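Side-chain contact in glutamate racemase (Escherichia coli, PDB 2JFN), which belongs to the Asp/Glu/hydantoin racemase family and is built from two domains, each with a central beta sheet flanked by helices: residues M259-G262 with A263-L266. Residues are numbered along the deposited sequence; the frame is centred on the assembly and turned at random.
Sequences MTPG and AEQL
A263 meets T260 through its backbone amide: A263 N donates to T260 OG1 at 3.1 Å, an almost straight bond with a 170° angle at the hydrogen. The threonine hydroxyl stands between its own backbone N and carbonyl carbon (chi1 66°), which turns it back over the start of the helix, and it also takes part in a weak hydrogen bond with N55. The methyl of A263 comes within 3.7 Å of T260 OG1 and also touches N55 and F53 of strand 48-53.

Alongside the cap, E264 N makes the first main-chain bond of the helix, to T260 O at 2.9 Å, although the place of this oxygen is less certain. With chi1 at -60°, CG of E264 sits beside the backbone N, and the extended chain then runs to M259, crossing its side chain at about a right angle. There CG of M259 lies 3.3 Å from E264 OE2, while SD rests 3.8 Å from E264 CG. The other carboxylate oxygen, E264 OE1, is 3.2 Å from P261 CA.

Q265 N bonds to P261 O, a length less sure in the model, and weakly to G262 O. L266, whose amide bonds to A263 O, packs against V31, F53 and H174. The whole is a classic N-cap: a threonine followed by proline opens the short helix 261-264, just after strand 253-256, and A263 and L266 both touch F53, so the turn packs on strand 48-53 of the mixed sheet.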
loop_
_atom_site.group_PDB
_atom_site.type_symbol
_atom_site.label_atom_id
_atom_site.label_comp_id
_atom_site.label_asym_id
_atom_site.label_seq_id
_atom_site.Cartn_x
_atom_site.Cartn_y
_atom_site.Cartn_z
ATOM N N MET A 259 20.512 0.555 5.715
ATOM C CA MET A 259 21.058 1.439 4.696
ATOM C C MET A 259 21.813 0.591 3.682
ATOM O O MET A 259 23.037 0.470 3.736
ATOM C CB MET A 259 21.987 2.466 5.345
ATOM C CG MET A 259 22.314 3.657 4.467
ATOM S SD MET A 259 20.845 4.593 3.994
ATOM C CE MET A 259 20.483 5.468 5.489
ATOM N N THR A 260 21.062 -0.008 2.765
ATOM C CA THR A 260 21.614 -0.867 1.728
ATOM C C THR A 260 21.648 -0.128 0.399
ATOM O O THR A 260 21.062 0.947 0.258
ATOM C CB THR A 260 20.732 -2.103 1.519
ATOM O OG1 THR A 260 19.466 -1.687 0.983
ATOM C CG2 THR A 260 20.509 -2.832 2.831
ATOM N N PRO A 261 22.335 -0.695 -0.601
ATOM C CA PRO A 261 22.369 -0.004 -1.889
ATOM C C PRO A 261 20.950 0.118 -2.444
ATOM O O PRO A 261 20.591 1.141 -3.016
ATOM C CB PRO A 261 23.262 -0.907 -2.739
ATOM C CG PRO A 261 24.237 -1.443 -1.717
ATOM C CD PRO A 261 23.319 -1.797 -0.568
ATOM N N GLY A 262 20.142 -0.927 -2.260
ATOM C CA GLY A 262 18.772 -0.896 -2.747
ATOM C C GLY A 262 17.960 0.249 -2.156
ATOM O O GLY A 262 17.277 0.971 -2.877
ATOM N N ALA A 263 18.029 0.414 -0.841
ATOM C CA ALA A 263 17.308 1.487 -0.175
ATOM C C ALA A 263 17.835 2.844 -0.631
ATOM O O ALA A 263 17.066 3.773 -0.883
ATOM C CB ALA A 263 17.452 1.355 1.337
ATOM N N GLU A 264 19.156 2.954 -0.737
ATOM C CA GLU A 264 19.785 4.205 -1.148
ATOM C C GLU A 264 19.368 4.604 -2.563
ATOM O O GLU A 264 19.207 5.789 -2.858
ATOM C CB GLU A 264 21.310 4.067 -1.035
ATOM C CG GLU A 264 21.757 3.754 0.385
ATOM C CD GLU A 264 23.158 3.162 0.478
ATOM O OE1 GLU A 264 23.665 2.628 -0.526
ATOM O OE2 GLU A 264 23.742 3.213 1.579
ATOM N N GLN A 265 19.170 3.613 -3.425
ATOM C CA GLN A 265 18.773 3.876 -4.800
ATOM C C GLN A 265 17.395 4.522 -4.921
ATOM O O GLN A 265 17.030 5.006 -5.990
ATOM C CB GLN A 265 18.815 2.584 -5.618
ATOM C CG GLN A 265 20.197 1.974 -5.647
ATOM C CD GLN A 265 20.285 0.740 -6.514
ATOM O OE1 GLN A 265 21.312 0.058 -6.525
ATOM N NE2 GLN A 265 19.214 0.445 -7.252
ATOM N N LEU A 266 16.635 4.524 -3.833
ATOM C CA LEU A 266 15.307 5.140 -3.831
ATOM C C LEU A 266 15.365 6.629 -3.500
ATOM O O LEU A 266 14.366 7.343 -3.641
ATOM C CB LEU A 266 14.399 4.453 -2.807
ATOM C CG LEU A 266 13.897 3.060 -3.171
ATOM C CD1 LEU A 266 12.990 2.541 -2.062
ATOM C CD2 LEU A 266 13.149 3.124 -4.501
#